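PDB 4R1D: Alpha/beta hydrolase from Pseudomonas aeruginosa PAO1, which is probably a lipase effector of the H2 type VI secretion system, carries a bound calcium ion and is held by its inhibitor Tli4 in this complex. Local coordinates for residues 72-78 with 302-308; 55-61 with 138-144. All coordinates share one frame; numbering follows the deposited sequence.

Contact 1: residues 72-78 with 302-308; sequences WRPPNGL and AQVVLGR
Asn76 and Val305 illustrate how one primary amide can dock against an extended backbone and serve both of its polar groups at once. The Val305 N-H donates to Asn76 OD1 at 2.9 Å, in the carbonyl plane and on a lone pair. Asn76 ND2 returns a nearly straight bond to Val305 O, also 2.9 Å and with 170° at the hydrogen; the acceptor lies in the plane of the amide, so the pair fixes its rotation. Asn76 CG stands between its own backbone N and carbonyl carbon (chi1 67°), which turns the amide onto Val305.

Backbone bonds add to this grip. Gln303 O accepts from Gly77 N at 2.8 Å and more weakly from Asn76 N. Gly77 CA also approaches Ala302 O in a CA-H...O contact of 3.5 Å.

Apolar contacts lie beside these bonds. The six-membered end of the Trp72 indole meets Val304 edge-on, CZ2 lying 3.4 Å from CG1, while CH2 points to Val305 O in the ring plane. Leu306 CD2 reaches the same end of the ring, and Pro74 CB rests on Val304 CG2.

At the outer margin Leu78 CD1 lies over one face of the Arg308 guanidinium, and Leu78 CG approaches NH2 tightly at 3.2 Å; Val305 CG2 sits over the centre of the opposite face. A water donates to Asn76 O and weakly accepts from Arg308 NH2.

Helix 84-95 adds Trp94 beside Asn76 and Val305, and Phe198 of the inhibitor chain packs on Leu78. With its oxygen and nitrogen both bonded to one residue, the buried Asn76 amide joins two irregular loops through directional bonds without a shared sheet.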
loop_
_atom_site.group_PDB
_atom_site.type_symbol
_atom_site.label_atom_id
_atom_site.label_comp_id
_atom_site.label_asym_id
_atom_site.label_seq_id
_atom_site.Cartn_x
_atom_site.Cartn_y
_atom_site.Cartn_z
ATOM N N TRP A 72 -6.877 -0.213 4.925
ATOM C CA TRP A 72 -6.903 -0.111 3.456
ATOM C C TRP A 72 -7.784 -1.211 2.890
ATOM O O TRP A 72 -7.497 -2.386 3.079
ATOM C CB TRP A 72 -5.509 -0.247 2.847
ATOM C CG TRP A 72 -5.513 0.089 1.383
ATOM C CD1 TRP A 72 -5.372 -0.773 0.325
ATOM C CD2 TRP A 72 -5.705 1.390 0.819
ATOM N NE1 TRP A 72 -5.457 -0.072 -0.871
ATOM C CE2 TRP A 72 -5.663 1.256 -0.586
ATOM C CE3 TRP A 72 -5.906 2.658 1.371
ATOM C CZ2 TRP A 72 -5.803 2.348 -1.442
ATOM C CZ3 TRP A 72 -6.039 3.744 0.517
ATOM C CH2 TRP A 72 -5.992 3.585 -0.868
ATOM N N ARG A 73 -8.864 -0.810 2.228
ATOM C CA ARG A 73 -9.787 -1.748 1.610
ATOM C C ARG A 73 -10.509 -1.080 0.442
ATOM O O ARG A 73 -11.654 -0.616 0.556
ATOM C CB ARG A 73 -10.759 -2.327 2.626
ATOM C CG ARG A 73 -11.249 -3.710 2.224
ATOM C CD ARG A 73 -12.078 -4.347 3.315
ATOM N NE ARG A 73 -11.294 -5.078 4.309
ATOM C CZ ARG A 73 -11.838 -5.986 5.109
ATOM N NH1 ARG A 73 -13.131 -6.253 4.984
ATOM N NH2 ARG A 73 -11.109 -6.639 6.004
ATOM N N PRO A 74 -9.810 -1.031 -0.692
ATOM C CA PRO A 74 -10.191 -0.396 -1.955
ATOM C C PRO A 74 -11.427 -1.051 -2.553
ATOM O O PRO A 74 -11.698 -2.217 -2.275
ATOM C CB PRO A 74 -8.972 -0.646 -2.842
ATOM C CG PRO A 74 -8.334 -1.885 -2.268
ATOM C CD PRO A 74 -8.516 -1.722 -0.785
ATOM N N PRO A 75 -12.179 -0.307 -3.371
ATOM C CA PRO A 75 -11.919 1.070 -3.814
ATOM C C PRO A 75 -12.318 2.094 -2.766
ATOM O O PRO A 75 -13.246 1.852 -1.988
ATOM C CB PRO A 75 -12.847 1.213 -5.022
ATOM C CG PRO A 75 -14.012 0.353 -4.668
ATOM C CD PRO A 75 -13.416 -0.846 -3.964
ATOM N N ASN A 76 -11.633 3.237 -2.765
ATOM C CA ASN A 76 -11.919 4.302 -1.806
ATOM C C ASN A 76 -12.235 5.629 -2.489
ATOM O O ASN A 76 -12.289 6.670 -1.830
ATOM C CB ASN A 76 -10.734 4.491 -0.847
ATOM C CG ASN A 76 -9.497 5.035 -1.548
ATOM O OD1 ASN A 76 -9.263 4.748 -2.721
ATOM N ND2 ASN A 76 -8.705 5.821 -0.835
ATOM N N GLY A 77 -12.418 5.595 -3.810
ATOM C CA GLY A 77 -12.659 6.807 -4.578
ATOM C C GLY A 77 -14.128 7.191 -4.676
ATOM O O GLY A 77 -14.990 6.547 -4.079
ATOM N N LEU A 78 -14.418 8.251 -5.426
ATOM C CA LEU A 78 -15.801 8.671 -5.647
ATOM C C LEU A 78 -16.429 7.782 -6.709
ATOM O O LEU A 78 -17.619 7.884 -7.004
ATOM C CB LEU A 78 -15.867 10.137 -6.077
ATOM C CG LEU A 78 -15.217 11.124 -5.107
ATOM C CD1 LEU A 78 -15.496 12.561 -5.527
ATOM C CD2 LEU A 78 -15.708 10.871 -3.684
ATOM N N ALA A 302 -10.929 8.548 -10.298
ATOM C CA ALA A 302 -10.135 7.404 -9.847
ATOM C C ALA A 302 -10.855 6.544 -8.802
ATOM O O ALA A 302 -11.421 7.065 -7.829
ATOM C CB ALA A 302 -8.785 7.865 -9.317
ATOM N N GLN A 303 -10.820 5.227 -9.000
ATOM C CA GLN A 303 -11.409 4.292 -8.042
ATOM C C GLN A 303 -10.569 4.167 -6.788
ATOM O O GLN A 303 -11.095 3.934 -5.694
ATOM C CB GLN A 303 -11.516 2.891 -8.640
ATOM C CG GLN A 303 -12.365 2.768 -9.857
ATOM C CD GLN A 303 -12.632 1.320 -10.163
ATOM O OE1 GLN A 303 -13.109 0.577 -9.302
ATOM N NE2 GLN A 303 -12.290 0.895 -11.372
ATOM N N VAL A 304 -9.250 4.254 -6.955
ATOM C CA VAL A 304 -8.346 4.095 -5.830
ATOM C C VAL A 304 -7.412 5.288 -5.765
ATOM O O VAL A 304 -6.752 5.617 -6.753
ATOM C CB VAL A 304 -7.553 2.800 -5.951
ATOM C CG1 VAL A 304 -6.816 2.526 -4.672
ATOM C CG2 VAL A 304 -8.507 1.653 -6.262
ATOM N N VAL A 305 -7.373 5.941 -4.606
ATOM C CA VAL A 305 -6.678 7.214 -4.473
ATOM C C VAL A 305 -5.928 7.310 -3.154
ATOM O O VAL A 305 -6.282 6.637 -2.196
ATOM C CB VAL A 305 -7.669 8.398 -4.576
ATOM C CG1 VAL A 305 -8.436 8.348 -5.895
ATOM C CG2 VAL A 305 -8.637 8.400 -3.396
ATOM N N LEU A 306 -4.896 8.150 -3.108
ATOM C CA LEU A 306 -4.215 8.450 -1.853
ATOM C C LEU A 306 -4.357 9.925 -1.477
ATOM O O LEU A 306 -3.667 10.418 -0.592
ATOM C CB LEU A 306 -2.739 8.058 -1.929
ATOM C CG LEU A 306 -2.472 6.565 -2.101
ATOM C CD1 LEU A 306 -0.988 6.285 -2.283
ATOM C CD2 LEU A 306 -3.001 5.818 -0.873
ATOM N N GLY A 307 -5.258 10.626 -2.152
ATOM C CA GLY A 307 -5.529 12.007 -1.803
ATOM C C GLY A 307 -6.106 12.814 -2.949
ATOM O O GLY A 307 -6.022 12.411 -4.112
ATOM N N ARG A 308 -6.695 13.958 -2.604
ATOM C CA ARG A 308 -7.375 14.803 -3.584
ATOM C C ARG A 308 -6.606 16.083 -3.888
ATOM O O ARG A 308 -7.073 16.924 -4.655
ATOM C CB ARG A 308 -8.763 15.170 -3.081
ATOM C CG ARG A 308 -9.672 13.983 -2.927
ATOM C CD ARG A 308 -9.854 13.279 -4.251
ATOM N NE ARG A 308 -10.851 12.227 -4.140
ATOM C CZ ARG A 308 -11.142 11.371 -5.107
ATOM N NH1 ARG A 308 -10.507 11.442 -6.271
ATOM N NH2 ARG A 308 -12.069 10.446 -4.904
HETATM O O HOH W 1 -13.342 9.297 -1.983
#

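Contact 2: residues 55-61 with 138-144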
loop_
_atom_site.group_PDB
_atom_site.type_symbol
_atom_site.label_atom_id
_atom_site.label_comp_id
_atom_site.label_asym_id
_atom_site.label_seq_id
_atom_site.Cartn_x
_atom_site.Cartn_y
_atom_site.Cartn_z
ATOM N N PRO A 55 -1.186 -9.147 -7.358
ATOM C CA PRO A 55 -1.950 -7.935 -7.661
ATOM C C PRO A 55 -1.031 -6.729 -7.836
ATOM O O PRO A 55 0.181 -6.845 -7.693
ATOM C CB PRO A 55 -2.813 -7.745 -6.415
ATOM C CG PRO A 55 -1.967 -8.324 -5.303
ATOM C CD PRO A 55 -1.250 -9.503 -5.922
ATOM N N GLY A 56 -1.620 -5.580 -8.138
ATOM C CA GLY A 56 -0.834 -4.402 -8.433
ATOM C C GLY A 56 -1.042 -3.230 -7.506
ATOM O O GLY A 56 -1.223 -3.376 -6.291
ATOM N N ILE A 57 -0.998 -2.049 -8.113
ATOM C CA ILE A 57 -1.006 -0.774 -7.412
ATOM C C ILE A 57 -2.134 -0.686 -6.372
ATOM O O ILE A 57 -3.296 -0.789 -6.726
ATOM C CB ILE A 57 -1.139 0.376 -8.443
ATOM C CG1 ILE A 57 0.170 0.548 -9.229
ATOM C CG2 ILE A 57 -1.546 1.682 -7.766
ATOM C CD1 ILE A 57 0.023 1.439 -10.477
ATOM N N MET A 58 -1.778 -0.515 -5.093
ATOM C CA MET A 58 -2.781 -0.334 -4.035
ATOM C C MET A 58 -3.822 -1.464 -3.999
ATOM O O MET A 58 -4.934 -1.272 -3.512
ATOM C CB MET A 58 -3.514 1.013 -4.228
ATOM C CG MET A 58 -2.647 2.238 -3.959
ATOM S SD MET A 58 -3.515 3.829 -4.200
ATOM C CE MET A 58 -3.551 3.917 -6.004
ATOM N N GLY A 59 -3.453 -2.638 -4.499
ATOM C CA GLY A 59 -4.439 -3.664 -4.813
ATOM C C GLY A 59 -4.764 -4.641 -3.699
ATOM O O GLY A 59 -5.725 -5.412 -3.808
ATOM N N THR A 60 -3.981 -4.591 -2.625
ATOM C CA THR A 60 -4.101 -5.548 -1.528
ATOM C C THR A 60 -4.637 -4.860 -0.280
ATOM O O THR A 60 -4.175 -3.786 0.087
ATOM C CB THR A 60 -2.732 -6.219 -1.217
ATOM O OG1 THR A 60 -2.239 -6.894 -2.392
ATOM C CG2 THR A 60 -2.833 -7.226 -0.046
ATOM N N ASN A 61 -5.614 -5.489 0.360
ATOM C CA ASN A 61 -6.157 -4.997 1.630
ATOM C C ASN A 61 -5.119 -5.015 2.733
ATOM O O ASN A 61 -4.330 -5.955 2.812
ATOM C CB ASN A 61 -7.329 -5.878 2.058
ATOM C CG ASN A 61 -8.433 -5.924 1.023
ATOM O OD1 ASN A 61 -8.770 -4.909 0.411
ATOM N ND2 ASN A 61 -9.013 -7.112 0.824
ATOM N N LYS A 138 -7.761 -11.140 -0.094
ATOM C CA LYS A 138 -6.651 -10.227 0.168
ATOM C C LYS A 138 -6.663 -9.012 -0.741
ATOM O O LYS A 138 -5.962 -8.039 -0.472
ATOM C CB LYS A 138 -5.324 -10.929 -0.095
ATOM C CG LYS A 138 -4.911 -11.956 0.928
ATOM C CD LYS A 138 -3.728 -12.732 0.393
ATOM C CE LYS A 138 -3.389 -13.930 1.286
ATOM N NZ LYS A 138 -2.199 -14.674 0.773
ATOM N N VAL A 139 -7.410 -9.087 -1.837
ATOM C CA VAL A 139 -7.277 -8.100 -2.913
ATOM C C VAL A 139 -8.606 -7.498 -3.371
ATOM O O VAL A 139 -9.675 -8.054 -3.115
ATOM C CB VAL A 139 -6.553 -8.702 -4.140
ATOM C CG1 VAL A 139 -5.147 -9.123 -3.765
ATOM C CG2 VAL A 139 -7.348 -9.874 -4.707
ATOM N N MET A 140 -8.522 -6.361 -4.064
ATOM C CA MET A 140 -9.704 -5.654 -4.545
ATOM C C MET A 140 -10.616 -6.608 -5.322
ATOM O O MET A 140 -10.202 -7.238 -6.304
ATOM C CB MET A 140 -9.281 -4.472 -5.418
ATOM C CG MET A 140 -10.403 -3.533 -5.795
ATOM S SD MET A 140 -9.748 -2.118 -6.702
ATOM C CE MET A 140 -11.245 -1.161 -6.908
ATOM N N ARG A 141 -11.859 -6.720 -4.876
ATOM C CA ARG A 141 -12.726 -7.772 -5.403
ATOM C C ARG A 141 -13.065 -7.627 -6.888
ATOM O O ARG A 141 -12.827 -8.541 -7.673
ATOM C CB ARG A 141 -14.009 -7.896 -4.583
ATOM C CG ARG A 141 -14.953 -8.890 -5.217
ATOM C CD ARG A 141 -15.817 -9.585 -4.209
ATOM N NE ARG A 141 -16.457 -8.660 -3.294
ATOM C CZ ARG A 141 -17.259 -7.665 -3.654
ATOM N NH1 ARG A 141 -17.513 -7.436 -4.931
ATOM N NH2 ARG A 141 -17.803 -6.894 -2.723
ATOM N N SER A 142 -13.629 -6.490 -7.266
ATOM C CA SER A 142 -14.048 -6.288 -8.658
ATOM C C SER A 142 -12.882 -6.390 -9.640
ATOM O O SER A 142 -13.023 -6.913 -10.748
ATOM C CB SER A 142 -14.742 -4.930 -8.816
ATOM O OG SER A 142 -13.823 -3.873 -8.583
ATOM N N ALA A 143 -11.726 -5.875 -9.242
ATOM C CA ALA A 143 -10.572 -5.842 -10.138
ATOM C C ALA A 143 -9.949 -7.211 -10.375
ATOM O O ALA A 143 -9.454 -7.486 -11.480
ATOM C CB ALA A 143 -9.519 -4.875 -9.624
ATOM N N TYR A 144 -9.982 -8.062 -9.347
ATOM C CA TYR A 144 -9.211 -9.310 -9.369
ATOM C C TYR A 144 -9.971 -10.625 -9.193
ATOM O O TYR A 144 -9.548 -11.642 -9.729
ATOM C CB TYR A 144 -8.126 -9.244 -8.314
ATOM C CG TYR A 144 -7.158 -8.109 -8.544
ATOM C CD1 TYR A 144 -6.581 -7.894 -9.796
ATOM C CD2 TYR A 144 -6.839 -7.243 -7.519
ATOM C CE1 TYR A 144 -5.682 -6.844 -9.998
ATOM C CE2 TYR A 144 -5.946 -6.209 -7.703
ATOM C CZ TYR A 144 -5.370 -6.010 -8.943
ATOM O OH TYR A 144 -4.473 -4.963 -9.096
HETATM O O HOH W 2 -11.383 -8.419 -0.942
#
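Pro55 overlaps one face of the Tyr144 ring, with CA above it and CB 3.7 Å from CE2. Its CG meets Val139 CG1 at 3.6 Å, the two side chains crossing at about a right angle. Tyr144 CG lies anti to its own carbonyl carbon (chi1 -61°), and the ring extends toward the loop until its edge faces Gly59 O. Its hydroxyl accepts from Gly56 N, although the placement of that oxygen is less certain. Ala143 CB covers the opposite face of the ring, which is thus held between alanine and proline.

The backbones meet in a single beta bridge between Thr60 and Val139. Asn61 N donates to Lys138 O at 2.7 Å, and Met140 N to Gly59 O at 3.0 Å. Thr60 CG2 packs 3.3 Å from Lys138 O. A water joins Asn61 ND2 to Val139 O, while the same nitrogen also bonds to Gly137 O.

A type II beta turn from Gly56 to Gly59 brings the loop to this bridge, and Met140 is the N-cap of helix 141-155. Lys138 NZ bonds to Cys206 O, and the Tyr144 ring meets Phe53 and His255. The contact thus ties the loop between strands 48-54 and 62-64 to the start of helix 141-155, beside the parallel sheet of the alpha/beta hydrolase fold.

The two contacts lie with centres about 12 Å apart and meet directly through segments 72-78 and 55-61. Trp72 NE1 approaches Met58 O at 2.9 Å, a probable hydrogen bond, which would tie the indole whose far end packs in contact 1 to the turn of contact 2. Asn61 OD1 packs 3.3 Å from Arg73 CG and also touches Pro74, while Met140 meets Pro75. Along the chain the segments alternate, so the two pairings cross in sequence. Both contacts are away from the calcium site of Glu152, Asp156, Phe202 and Asp203, although helix 141-155, which begins in contact 2, carries Glu152.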